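Succinylglutamate desuccinylase/aspartoacylase (Ruegeria sp. TM1040, PDB 3NA6) probably hydrolyses the amide bond of an N-acylated amino acid, in the manner of zinc-dependent succinylglutamate desuccinylases and aspartoacylases. Local coordinates at residues His59-Glu64 and Gly147-Asp152; Ala177-Tyr182 and Gln244-Val249; Gly266-Met271 and Ile309-Pro314; Gly281-Arg286 and Glu299-Arg304. All blocks are in the same frame, centred on the assembly; numbering follows the deposited sequence.

Contact 1: residues His59-Glu64 and Gly147-Asp152; sequences HGDEYE and GGKTLD
D61 reaches across to the turn at G148 and K149, and the two side chains run obliquely past each other. Its CB lies 4.1 Å from K149 CG. CG sits between the backbone N and the carbonyl carbon (chi1 61°), which turns the carboxylate to the opposing backbone. There D61 OD1 rests 3.7 Å from G148 CA, while D61 OD2 accepts the K149 N-H in a nearly straight bond (2.9 Å, 173°) that arrives from well above the carboxylate plane. With an alanine here, the K149 N-H would probably be left without its acceptor and the turn at G148 could shift. The lysine tail points elsewhere, NZ bonding to S99 O. H59 and E62 are the ends of an HxxE sequence, as in the zinc-binding motif of related enzymes; H59, E62 and H145 converge on one vacant point, consistent with an unfilled metal site. E62 packs its CG 3.7 Å from G148 N, and its OE2 takes a bond from H59 ND1 (2.8 Å), while OE1 meets S146 N. A water, 2.7 Å from D61 O, accepts weakly from G148 N, beside the CA-H of G148 that aims at the same carbonyl oxygen.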
loop_
_atom_site.group_PDB
_atom_site.type_symbol
_atom_site.label_atom_id
_atom_site.label_comp_id
_atom_site.label_asym_id
_atom_site.label_seq_id
_atom_site.Cartn_x
_atom_site.Cartn_y
_atom_site.Cartn_z
ATOM N N HIS A 59 -2.359 17.297 -17.095
ATOM C CA HIS A 59 -2.053 16.824 -15.734
ATOM C C HIS A 59 -3.350 16.757 -14.951
ATOM O O HIS A 59 -4.143 17.696 -14.984
ATOM C CB HIS A 59 -1.099 17.801 -15.042
ATOM C CG HIS A 59 0.232 17.895 -15.714
ATOM N ND1 HIS A 59 0.899 19.090 -15.899
ATOM C CD2 HIS A 59 1.004 16.934 -16.279
ATOM C CE1 HIS A 59 2.035 18.852 -16.543
ATOM N NE2 HIS A 59 2.132 17.549 -16.763
ATOM N N GLY A 60 -3.543 15.681 -14.202
ATOM C CA GLY A 60 -4.844 15.365 -13.609
ATOM C C GLY A 60 -5.264 16.205 -12.412
ATOM O O GLY A 60 -6.422 16.167 -12.043
ATOM N N ASP A 61 -4.324 16.952 -11.816
ATOM C CA ASP A 61 -4.586 17.802 -10.632
ATOM C C ASP A 61 -4.628 19.309 -10.958
ATOM O O ASP A 61 -4.314 20.175 -10.108
ATOM C CB ASP A 61 -3.592 17.463 -9.499
ATOM C CG ASP A 61 -2.107 17.711 -9.869
ATOM O OD1 ASP A 61 -1.774 17.889 -11.061
ATOM O OD2 ASP A 61 -1.258 17.753 -8.938
ATOM N N GLU A 62 -5.052 19.617 -12.188
ATOM C CA GLU A 62 -5.090 20.990 -12.727
ATOM C C GLU A 62 -6.504 21.250 -13.292
ATOM O O GLU A 62 -6.872 20.681 -14.311
ATOM C CB GLU A 62 -4.020 21.147 -13.807
ATOM C CG GLU A 62 -2.579 21.053 -13.197
ATOM C CD GLU A 62 -1.457 21.048 -14.244
ATOM O OE1 GLU A 62 -1.692 21.476 -15.413
ATOM O OE2 GLU A 62 -0.325 20.612 -13.899
ATOM N N TYR A 63 -7.274 22.110 -12.631
ATOM C CA TYR A 63 -8.738 22.083 -12.752
ATOM C C TYR A 63 -9.409 23.192 -13.532
ATOM O O TYR A 63 -10.553 23.035 -13.906
ATOM C CB TYR A 63 -9.363 22.019 -11.360
ATOM C CG TYR A 63 -8.979 20.724 -10.664
ATOM C CD1 TYR A 63 -9.617 19.549 -10.986
ATOM C CD2 TYR A 63 -7.961 20.680 -9.734
ATOM C CE1 TYR A 63 -9.261 18.333 -10.392
ATOM C CE2 TYR A 63 -7.603 19.470 -9.117
ATOM C CZ TYR A 63 -8.239 18.317 -9.467
ATOM O OH TYR A 63 -7.881 17.145 -8.882
ATOM N N GLU A 64 -8.746 24.315 -13.763
ATOM C CA GLU A 64 -9.428 25.429 -14.437
ATOM C C GLU A 64 -9.898 25.046 -15.853
ATOM O O GLU A 64 -11.035 25.349 -16.250
ATOM C CB GLU A 64 -8.553 26.685 -14.538
ATOM C CG GLU A 64 -8.401 27.558 -13.261
ATOM C CD GLU A 64 -7.414 26.981 -12.249
ATOM O OE1 GLU A 64 -6.781 25.938 -12.566
ATOM O OE2 GLU A 64 -7.260 27.594 -11.155
ATOM N N GLY A 147 -0.742 25.010 -11.849
ATOM C CA GLY A 147 0.394 24.511 -11.097
ATOM C C GLY A 147 0.314 23.079 -10.609
ATOM O O GLY A 147 1.330 22.403 -10.502
ATOM N N GLY A 148 -0.888 22.609 -10.324
ATOM C CA GLY A 148 -1.066 21.309 -9.702
ATOM C C GLY A 148 -0.961 21.438 -8.188
ATOM O O GLY A 148 -0.799 22.543 -7.668
ATOM N N LYS A 149 -0.984 20.298 -7.490
ATOM C CA LYS A 149 -0.998 20.276 -6.021
ATOM C C LYS A 149 0.235 20.918 -5.366
ATOM O O LYS A 149 0.176 21.359 -4.240
ATOM C CB LYS A 149 -1.143 18.832 -5.513
ATOM C CG LYS A 149 -2.567 18.293 -5.577
ATOM C CD LYS A 149 -2.596 16.778 -5.211
ATOM C CE LYS A 149 -4.033 16.291 -5.076
ATOM N NZ LYS A 149 -4.095 14.841 -4.875
ATOM N N THR A 150 1.344 20.970 -6.080
ATOM C CA THR A 150 2.597 21.370 -5.485
ATOM C C THR A 150 3.059 22.776 -5.872
ATOM O O THR A 150 4.043 23.260 -5.310
ATOM C CB THR A 150 3.714 20.354 -5.816
ATOM O OG1 THR A 150 4.092 20.495 -7.193
ATOM C CG2 THR A 150 3.209 18.917 -5.540
ATOM N N LEU A 151 2.330 23.459 -6.765
ATOM C CA LEU A 151 2.783 24.757 -7.290
ATOM C C LEU A 151 1.610 25.711 -7.504
ATOM O O LEU A 151 0.473 25.295 -7.784
ATOM C CB LEU A 151 3.488 24.582 -8.642
ATOM C CG LEU A 151 4.915 24.075 -8.764
ATOM C CD1 LEU A 151 5.248 24.041 -10.253
ATOM C CD2 LEU A 151 5.949 24.941 -7.983
ATOM N N ASP A 152 1.903 27.002 -7.428
ATOM C CA ASP A 152 0.892 28.038 -7.733
ATOM C C ASP A 152 1.565 29.118 -8.539
ATOM O O ASP A 152 2.718 29.410 -8.313
ATOM C CB ASP A 152 0.303 28.561 -6.442
ATOM C CG ASP A 152 -1.049 29.242 -6.621
ATOM O OD1 ASP A 152 -1.548 29.356 -7.759
ATOM O OD2 ASP A 152 -1.578 29.715 -5.590
HETATM O O HOH W 1 -3.809 22.833 -9.734
#

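Contact 2: residues Ala177-Tyr182 and Gln244-Val249; sequences AFNAPY and QIDPSV
Y182 and V249 form a parallel bridge, CA atoms 4.6 Å apart, by which 249-250 joins 182-186 as an outermost strand of the large mixed sheet; V249 N donates to P181 O. N179 lies where helix 165-178 ends, its backbone turned to positive phi (61°). With CG trans to the backbone N (chi1 -175°), its amide faces the approaching loop and grips one residue at both backbone ends: N179 OD1 accepts D246 N at 2.7 Å, nearly straight, and N179 ND2 gives to D246 O at 2.9 Å, this oxygen lying in the amide plane. K227 NZ bonds to the same OD1 and bridges to the D246 carboxylate. Replacing N179 by leucine would probably leave D246 N and D246 O without their mates and K227 short of one acceptor, so that the loop could move off the helix end. Waters fill in on both sides of this clasp, one between A177 O and Q244 O, the other between N179 O and P247 O. Further along, S248 OG donates to A180 O (2.6 Å) and also meets S183 OG. Y182 and V249 point the same way from the bridge, with Y182 CE2 3.7 Å from V249 CG1.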
loop_
_atom_site.group_PDB
_atom_site.type_symbol
_atom_site.label_atom_id
_atom_site.label_comp_id
_atom_site.label_asym_id
_atom_site.label_seq_id
_atom_site.Cartn_x
_atom_site.Cartn_y
_atom_site.Cartn_z
ATOM N N ALA A 177 -5.074 37.477 -27.482
ATOM C CA ALA A 177 -6.537 37.376 -27.503
ATOM C C ALA A 177 -7.054 36.713 -26.221
ATOM O O ALA A 177 -8.088 37.109 -25.710
ATOM C CB ALA A 177 -7.034 36.582 -28.711
ATOM N N PHE A 178 -6.354 35.677 -25.747
ATOM C CA PHE A 178 -6.753 34.971 -24.507
ATOM C C PHE A 178 -6.925 35.978 -23.384
ATOM O O PHE A 178 -7.896 35.923 -22.628
ATOM C CB PHE A 178 -5.710 33.912 -24.102
ATOM C CG PHE A 178 -6.199 32.936 -23.041
ATOM C CD1 PHE A 178 -6.142 33.266 -21.699
ATOM C CD2 PHE A 178 -6.682 31.675 -23.396
ATOM C CE1 PHE A 178 -6.580 32.360 -20.717
ATOM C CE2 PHE A 178 -7.121 30.774 -22.445
ATOM C CZ PHE A 178 -7.064 31.114 -21.084
ATOM N N ASN A 179 -5.979 36.913 -23.307
ATOM C CA ASN A 179 -6.074 38.086 -22.442
ATOM C C ASN A 179 -6.183 37.729 -20.954
ATOM O O ASN A 179 -7.055 38.227 -20.205
ATOM C CB ASN A 179 -7.217 38.988 -22.916
ATOM C CG ASN A 179 -7.312 40.306 -22.142
ATOM O OD1 ASN A 179 -8.361 40.606 -21.581
ATOM N ND2 ASN A 179 -6.223 41.078 -22.106
ATOM N N ALA A 180 -5.275 36.863 -20.520
ATOM C CA ALA A 180 -5.195 36.500 -19.100
ATOM C C ALA A 180 -4.648 37.718 -18.359
ATOM O O ALA A 180 -4.155 38.673 -18.986
ATOM C CB ALA A 180 -4.301 35.262 -18.886
ATOM N N PRO A 181 -4.759 37.724 -17.035
ATOM C CA PRO A 181 -4.261 38.907 -16.320
ATOM C C PRO A 181 -2.751 39.078 -16.459
ATOM O O PRO A 181 -2.253 40.181 -16.293
ATOM C CB PRO A 181 -4.657 38.632 -14.858
ATOM C CG PRO A 181 -5.844 37.725 -14.970
ATOM C CD PRO A 181 -5.529 36.834 -16.154
ATOM N N TYR A 182 -2.029 38.000 -16.755
ATOM C CA TYR A 182 -0.613 38.099 -17.122
ATOM C C TYR A 182 -0.393 37.450 -18.491
ATOM O O TYR A 182 -1.109 36.526 -18.877
ATOM C CB TYR A 182 0.324 37.452 -16.088
ATOM C CG TYR A 182 0.366 38.151 -14.770
ATOM C CD1 TYR A 182 -0.651 37.967 -13.849
ATOM C CD2 TYR A 182 1.417 38.995 -14.439
ATOM C CE1 TYR A 182 -0.633 38.589 -12.641
ATOM C CE2 TYR A 182 1.447 39.624 -13.221
ATOM C CZ TYR A 182 0.411 39.424 -12.332
ATOM O OH TYR A 182 0.419 40.039 -11.110
ATOM N N GLN A 244 -13.697 39.834 -24.765
ATOM C CA GLN A 244 -13.566 40.617 -23.549
ATOM C C GLN A 244 -12.107 40.967 -23.475
ATOM O O GLN A 244 -11.247 40.074 -23.554
ATOM C CB GLN A 244 -13.948 39.809 -22.305
ATOM C CG GLN A 244 -15.349 39.188 -22.301
ATOM C CD GLN A 244 -15.519 38.125 -21.187
ATOM O OE1 GLN A 244 -15.691 36.923 -21.471
ATOM N NE2 GLN A 244 -15.423 38.565 -19.920
ATOM N N ILE A 245 -11.822 42.256 -23.331
ATOM C CA ILE A 245 -10.465 42.771 -23.233
ATOM C C ILE A 245 -10.297 43.561 -21.952
ATOM O O ILE A 245 -10.945 44.575 -21.747
ATOM C CB ILE A 245 -10.107 43.686 -24.386
ATOM C CG1 ILE A 245 -10.245 42.944 -25.730
ATOM C CG2 ILE A 245 -8.672 44.223 -24.209
ATOM C CD1 ILE A 245 -10.350 43.885 -26.965
ATOM N N ASP A 246 -9.412 43.085 -21.091
ATOM C CA ASP A 246 -9.059 43.769 -19.866
ATOM C C ASP A 246 -7.553 44.038 -19.881
ATOM O O ASP A 246 -6.831 43.542 -20.745
ATOM C CB ASP A 246 -9.417 42.876 -18.675
ATOM C CG ASP A 246 -10.895 42.557 -18.612
ATOM O OD1 ASP A 246 -11.668 43.485 -18.363
ATOM O OD2 ASP A 246 -11.294 41.391 -18.815
ATOM N N PRO A 247 -7.065 44.830 -18.925
ATOM C CA PRO A 247 -5.613 44.985 -18.807
ATOM C C PRO A 247 -4.898 43.642 -18.618
ATOM O O PRO A 247 -5.464 42.731 -18.014
ATOM C CB PRO A 247 -5.456 45.834 -17.538
ATOM C CG PRO A 247 -6.729 46.606 -17.453
ATOM C CD PRO A 247 -7.799 45.715 -18.001
ATOM N N SER A 248 -3.686 43.519 -19.158
ATOM C CA SER A 248 -2.822 42.369 -18.898
ATOM C C SER A 248 -1.404 42.859 -18.602
ATOM O O SER A 248 -0.916 43.814 -19.208
ATOM C CB SER A 248 -2.826 41.391 -20.077
ATOM O OG SER A 248 -2.181 40.157 -19.757
ATOM N N VAL A 249 -0.748 42.198 -17.652
ATOM C CA VAL A 249 0.632 42.529 -17.291
ATOM C C VAL A 249 1.553 41.600 -18.073
ATOM O O VAL A 249 1.434 40.377 -17.972
ATOM C CB VAL A 249 0.867 42.408 -15.740
ATOM C CG1 VAL A 249 2.359 42.445 -15.417
ATOM C CG2 VAL A 249 0.102 43.543 -15.000
HETATM O O HOH W 2 -9.357 39.752 -25.909
HETATM O O HOH W 3 -7.056 40.389 -18.404
#

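Contact 3: residues Gly266-Met271 and Ile309-Pro314; sequences GLFEIM and ISRHFP
F268 and H312 meet in a T-shaped pair: the imidazole turns its CD2 edge to one face of the phenyl ring, the ring planes 75° apart and the F268 and H312 centroids 5.1 Å apart. H312 CB stands over that same face in a CH-pi contact, 4.2 Å from the F268 centroid. R311 takes a different side of the phenyl, its NH2 lying near the ring plane at the rim, 3.8 Å from F268 CE2. The guanidinium is itself flanked by I270, which sets CG2 over one face, 3.5 Å from R311 NH1, while I270 CD1 reaches back along the arginine to its CB at 3.6 Å. I270 thus covers a guanidinium that is held by H312 O of its own strand and by S217 O of a neighbouring subunit. A bend at chi3 (-65°) folds the R311 chain back, so that R311 NE and NH2 take H312 O side-on, at 2.8 and 3.1 Å, and that oxygen lies in the guanidinium plane. It also lies close to F268 CE2. Further out, the bond from R311 NH1 to S217 O gives this buried charge a partner across the interface. H312 NE2 is held by M316 O, and on the F268 side A285 and A323 add to the packing. The axes of strands 266-270 and 309-312 pass 9.0 Å apart at 156°, without hydrogen bonds between the two segments. Strands 266-270 and 306-312 belong to different antiparallel sheets, so the contact packs one sheet on the other, consistent with a sandwich-like beta domain in the C-terminal part of the chain.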
loop_
_atom_site.group_PDB
_atom_site.type_symbol
_atom_site.label_atom_id
_atom_site.label_comp_id
_atom_site.label_asym_id
_atom_site.label_seq_id
_atom_site.Cartn_x
_atom_site.Cartn_y
_atom_site.Cartn_z
ATOM N N GLY A 266 11.426 20.896 5.155
ATOM C CA GLY A 266 10.868 21.505 6.339
ATOM C C GLY A 266 9.537 22.175 6.146
ATOM O O GLY A 266 8.827 21.937 5.139
ATOM N N LEU A 267 9.225 23.002 7.140
ATOM C CA LEU A 267 8.054 23.862 7.188
ATOM C C LEU A 267 8.317 25.091 6.327
ATOM O O LEU A 267 9.217 25.873 6.594
ATOM C CB LEU A 267 7.771 24.294 8.638
ATOM C CG LEU A 267 6.571 25.216 8.902
ATOM C CD1 LEU A 267 5.320 24.524 8.415
ATOM C CD2 LEU A 267 6.437 25.637 10.387
ATOM N N PHE A 268 7.487 25.289 5.322
ATOM C CA PHE A 268 7.739 26.324 4.309
ATOM C C PHE A 268 7.018 27.617 4.673
ATOM O O PHE A 268 5.782 27.626 4.824
ATOM C CB PHE A 268 7.207 25.842 2.970
ATOM C CG PHE A 268 7.468 26.779 1.836
ATOM C CD1 PHE A 268 8.764 27.039 1.433
ATOM C CD2 PHE A 268 6.434 27.380 1.162
ATOM C CE1 PHE A 268 9.041 27.845 0.389
ATOM C CE2 PHE A 268 6.717 28.250 0.095
ATOM C CZ PHE A 268 8.027 28.443 -0.294
ATOM N N GLU A 269 7.781 28.689 4.842
ATOM C CA GLU A 269 7.211 29.997 5.075
ATOM C C GLU A 269 7.557 30.950 3.929
ATOM O O GLU A 269 8.703 31.421 3.817
ATOM C CB GLU A 269 7.682 30.627 6.383
ATOM C CG GLU A 269 7.001 32.021 6.595
ATOM C CD GLU A 269 7.559 32.798 7.732
ATOM O OE1 GLU A 269 8.501 32.293 8.361
ATOM O OE2 GLU A 269 7.064 33.930 7.979
ATOM N N ILE A 270 6.577 31.257 3.085
ATOM C CA ILE A 270 6.815 32.243 2.010
ATOM C C ILE A 270 6.714 33.630 2.643
ATOM O O ILE A 270 5.980 33.800 3.631
ATOM C CB ILE A 270 5.838 32.055 0.845
ATOM C CG1 ILE A 270 6.405 32.744 -0.397
ATOM C CG2 ILE A 270 4.440 32.557 1.186
ATOM C CD1 ILE A 270 6.352 31.938 -1.589
HETATM N N MSE A 271 7.445 34.606 2.107
HETATM C CA MSE A 271 7.462 35.962 2.691
HETATM C C MSE A 271 6.689 37.024 1.902
HETATM O O MSE A 271 6.400 38.115 2.411
HETATM C CB MSE A 271 8.902 36.429 2.881
HETATM C CG MSE A 271 9.736 35.482 3.727
HETATM SE SE MSE A 271 8.975 35.007 5.492
HETATM C CE MSE A 271 8.876 36.741 6.345
ATOM N N ILE A 309 6.118 35.143 -9.196
ATOM C CA ILE A 309 5.273 34.608 -10.243
ATOM C C ILE A 309 4.941 33.124 -10.042
ATOM O O ILE A 309 3.981 32.627 -10.615
ATOM C CB ILE A 309 5.843 34.881 -11.686
ATOM C CG1 ILE A 309 7.162 34.163 -11.917
ATOM C CG2 ILE A 309 5.966 36.386 -11.961
ATOM C CD1 ILE A 309 7.627 34.219 -13.382
ATOM N N SER A 310 5.733 32.427 -9.237
ATOM C CA SER A 310 5.484 31.025 -8.947
ATOM C C SER A 310 5.929 30.720 -7.532
ATOM O O SER A 310 6.902 31.298 -7.061
ATOM C CB SER A 310 6.269 30.129 -9.910
ATOM O OG SER A 310 5.825 28.779 -9.749
ATOM N N ARG A 311 5.226 29.822 -6.850
ATOM C CA ARG A 311 5.664 29.380 -5.515
ATOM C C ARG A 311 5.387 27.916 -5.260
ATOM O O ARG A 311 4.424 27.368 -5.788
ATOM C CB ARG A 311 5.006 30.204 -4.408
ATOM C CG ARG A 311 3.474 30.304 -4.455
ATOM C CD ARG A 311 2.872 30.654 -3.069
ATOM N NE ARG A 311 3.117 29.566 -2.102
ATOM C CZ ARG A 311 2.688 29.552 -0.835
ATOM N NH1 ARG A 311 1.995 30.559 -0.348
ATOM N NH2 ARG A 311 2.971 28.516 -0.045
ATOM N N HIS A 312 6.234 27.303 -4.433
ATOM C CA HIS A 312 5.931 26.002 -3.858
ATOM C C HIS A 312 4.636 26.177 -3.095
ATOM O O HIS A 312 4.522 27.130 -2.321
ATOM C CB HIS A 312 7.048 25.594 -2.888
ATOM C CG HIS A 312 6.791 24.320 -2.149
ATOM N ND1 HIS A 312 7.022 23.074 -2.700
ATOM C CD2 HIS A 312 6.374 24.101 -0.877
ATOM C CE1 HIS A 312 6.719 22.145 -1.809
ATOM N NE2 HIS A 312 6.332 22.738 -0.692
ATOM N N PHE A 313 3.689 25.253 -3.265
ATOM C CA PHE A 313 2.391 25.371 -2.596
ATOM C C PHE A 313 2.260 24.765 -1.173
ATOM O O PHE A 313 1.906 25.481 -0.245
ATOM C CB PHE A 313 1.306 24.873 -3.546
ATOM C CG PHE A 313 -0.086 25.085 -3.053
ATOM C CD1 PHE A 313 -0.732 26.271 -3.305
ATOM C CD2 PHE A 313 -0.768 24.078 -2.397
ATOM C CE1 PHE A 313 -2.010 26.478 -2.878
ATOM C CE2 PHE A 313 -2.059 24.278 -1.977
ATOM C CZ PHE A 313 -2.676 25.495 -2.236
ATOM N N PRO A 314 2.591 23.462 -0.981
ATOM C CA PRO A 314 2.297 22.828 0.281
ATOM C C PRO A 314 3.085 23.379 1.465
ATOM O O PRO A 314 4.160 23.930 1.300
ATOM C CB PRO A 314 2.653 21.326 0.036
ATOM C CG PRO A 314 2.639 21.160 -1.427
ATOM C CD PRO A 314 3.091 22.497 -1.976
#

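Contact 4: residues Gly281-Arg286 and Glu299-Arg304; sequences GDLVAR and EYRARR
L283 and R301 face each other across a beta hairpin, a non-hydrogen-bonded pair that puts L283 CD1 4.0 Å above the centre of the R301 guanidinium. L283 CD1 also meets E299 CB at 3.4 Å, the leucine and glutamate chains crossing at about a right angle. R301 is extended from CG to NE, leaving its flat head with three neighbours. The leucine lies on one face; G281 O, in the guanidinium plane, accepts from R301 NH1 at 2.9 Å; and E299 OE1, bound by R301 NH2 at 3.0 Å in a salt bridge, is approached from above the carboxylate plane, 48° out of it. The two polar partners thus limit its rotation, while the leucine methyl lies over one face. Y300 and A285 project from the other face of the hairpin, where the phenol of Y300 reaches E263 N through its OH. Between L283 and A285 the pairing slips by one residue in a classic bulge: V284 and A285 stand opposite Y300, and both N-H groups converge on Y300 O, V284 N at 2.8 Å and A285 N at 3.2 Å. V284, displaced by the bulge, leans to A302, its CG2 3.7 Å from A302 CB. Beyond it A302 N bonds to D282 O, and at the end of the pairing G281, with a positive phi of 84°, donates from its N to A302 O at 2.6 Å.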
loop_
_atom_site.group_PDB
_atom_site.type_symbol
_atom_site.label_atom_id
_atom_site.label_comp_id
_atom_site.label_asym_id
_atom_site.label_seq_id
_atom_site.Cartn_x
_atom_site.Cartn_y
_atom_site.Cartn_z
ATOM N N GLY A 281 17.836 40.721 -3.042
ATOM C CA GLY A 281 18.286 40.500 -1.659
ATOM C C GLY A 281 17.194 40.414 -0.604
ATOM O O GLY A 281 17.468 40.023 0.514
ATOM N N ASP A 282 15.960 40.803 -0.931
ATOM C CA ASP A 282 14.833 40.577 -0.026
ATOM C C ASP A 282 14.609 39.075 0.216
ATOM O O ASP A 282 14.799 38.233 -0.670
ATOM C CB ASP A 282 13.519 41.138 -0.599
ATOM C CG ASP A 282 13.407 42.662 -0.499
ATOM O OD1 ASP A 282 14.310 43.328 0.058
ATOM O OD2 ASP A 282 12.369 43.184 -0.981
ATOM N N LEU A 283 14.165 38.769 1.429
ATOM C CA LEU A 283 13.781 37.427 1.823
ATOM C C LEU A 283 12.541 37.028 1.031
ATOM O O LEU A 283 11.569 37.760 1.016
ATOM C CB LEU A 283 13.499 37.436 3.308
ATOM C CG LEU A 283 13.498 36.166 4.125
ATOM C CD1 LEU A 283 14.787 35.380 3.983
ATOM C CD2 LEU A 283 13.264 36.598 5.569
ATOM N N VAL A 284 12.609 35.905 0.323
ATOM C CA VAL A 284 11.464 35.362 -0.420
ATOM C C VAL A 284 10.790 34.209 0.348
ATOM O O VAL A 284 9.553 34.050 0.314
ATOM C CB VAL A 284 11.923 34.875 -1.783
ATOM C CG1 VAL A 284 10.844 34.097 -2.512
ATOM C CG2 VAL A 284 12.365 36.080 -2.593
ATOM N N ALA A 285 11.604 33.416 1.031
ATOM C CA ALA A 285 11.092 32.269 1.786
ATOM C C ALA A 285 12.029 31.862 2.897
ATOM O O ALA A 285 13.257 32.137 2.832
ATOM C CB ALA A 285 10.851 31.099 0.865
ATOM N N ARG A 286 11.468 31.221 3.924
ATOM C CA ARG A 286 12.271 30.573 4.958
ATOM C C ARG A 286 11.784 29.152 5.175
ATOM O O ARG A 286 10.571 28.904 5.195
ATOM C CB ARG A 286 12.213 31.344 6.272
ATOM C CG ARG A 286 12.681 32.785 6.149
ATOM C CD ARG A 286 12.805 33.462 7.500
ATOM N NE ARG A 286 11.514 33.680 8.133
ATOM C CZ ARG A 286 11.363 34.263 9.314
ATOM N NH1 ARG A 286 12.440 34.690 9.978
ATOM N NH2 ARG A 286 10.150 34.394 9.836
ATOM N N GLU A 299 17.187 30.566 4.877
ATOM C CA GLU A 299 16.582 31.682 4.153
ATOM C C GLU A 299 16.886 31.645 2.675
ATOM O O GLU A 299 17.982 31.292 2.284
ATOM C CB GLU A 299 17.125 32.999 4.732
ATOM C CG GLU A 299 16.802 33.205 6.188
ATOM C CD GLU A 299 17.167 34.584 6.712
ATOM O OE1 GLU A 299 18.174 35.163 6.260
ATOM O OE2 GLU A 299 16.434 35.074 7.592
ATOM N N TYR A 300 15.895 31.996 1.856
ATOM C CA TYR A 300 16.060 32.087 0.422
ATOM C C TYR A 300 15.747 33.534 0.016
ATOM O O TYR A 300 14.669 34.065 0.328
ATOM C CB TYR A 300 15.227 30.999 -0.290
ATOM C CG TYR A 300 15.784 29.611 0.037
ATOM C CD1 TYR A 300 16.901 29.122 -0.644
ATOM C CD2 TYR A 300 15.265 28.829 1.077
ATOM C CE1 TYR A 300 17.460 27.873 -0.329
ATOM C CE2 TYR A 300 15.822 27.550 1.399
ATOM C CZ TYR A 300 16.934 27.103 0.708
ATOM O OH TYR A 300 17.519 25.868 0.970
ATOM N N ARG A 301 16.734 34.181 -0.614
ATOM C CA ARG A 301 16.666 35.611 -0.950
ATOM C C ARG A 301 16.548 35.850 -2.455
ATOM O O ARG A 301 16.974 35.018 -3.252
ATOM C CB ARG A 301 17.877 36.337 -0.375
ATOM C CG ARG A 301 17.771 36.450 1.114
ATOM C CD ARG A 301 18.883 37.236 1.760
ATOM N NE ARG A 301 18.654 37.205 3.202
ATOM C CZ ARG A 301 17.864 38.047 3.855
ATOM N NH1 ARG A 301 17.255 39.046 3.221
ATOM N NH2 ARG A 301 17.702 37.899 5.153
ATOM N N ALA A 302 15.917 36.960 -2.839
ATOM C CA ALA A 302 15.719 37.261 -4.258
ATOM C C ALA A 302 17.060 37.648 -4.883
ATOM O O ALA A 302 17.822 38.437 -4.313
ATOM C CB ALA A 302 14.688 38.355 -4.449
ATOM N N ARG A 303 17.358 37.031 -6.019
ATOM C CA ARG A 303 18.597 37.265 -6.762
ATOM C C ARG A 303 18.499 38.550 -7.597
ATOM O O ARG A 303 19.511 39.105 -8.010
ATOM C CB ARG A 303 18.915 36.056 -7.659
ATOM C CG ARG A 303 18.093 35.987 -8.968
ATOM C CD ARG A 303 17.969 34.554 -9.525
ATOM N NE ARG A 303 17.050 34.469 -10.664
ATOM C CZ ARG A 303 17.322 34.881 -11.906
ATOM N NH1 ARG A 303 18.490 35.431 -12.206
ATOM N NH2 ARG A 303 16.414 34.753 -12.863
ATOM N N ARG A 304 17.276 39.019 -7.822
ATOM C CA ARG A 304 17.017 40.278 -8.529
ATOM C C ARG A 304 15.632 40.824 -8.173
ATOM O O ARG A 304 14.799 40.119 -7.595
ATOM C CB ARG A 304 17.044 40.019 -10.019
ATOM C CG ARG A 304 15.935 39.065 -10.425
ATOM C CD ARG A 304 16.043 38.706 -11.872
ATOM N NE ARG A 304 14.902 37.910 -12.286
ATOM C CZ ARG A 304 14.423 37.870 -13.530
ATOM N NH1 ARG A 304 14.988 38.585 -14.508
ATOM N NH2 ARG A 304 13.359 37.120 -13.801
#

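In the fold
From the N terminus, contact 1 closes first, joining the loop after strand 51-55 to the start of strand 151-153 within the catalytic domain. Contact 2 follows in series, about 21 Å away between centres, and brings the chain after helix 219-235 back to the sheet edge as strand 249-250. The remaining chain builds the C-terminal beta part, where contact 4, a hairpin, nests inside the loop closed by contact 3. These two share a sheet, as strands 266-270 and 283-288 are neighbours and E269 bridges to R286. Contact 3 also returns to contact 1: strands 151-153 and 306-312 pair, linking the catalytic domain to the beta domain.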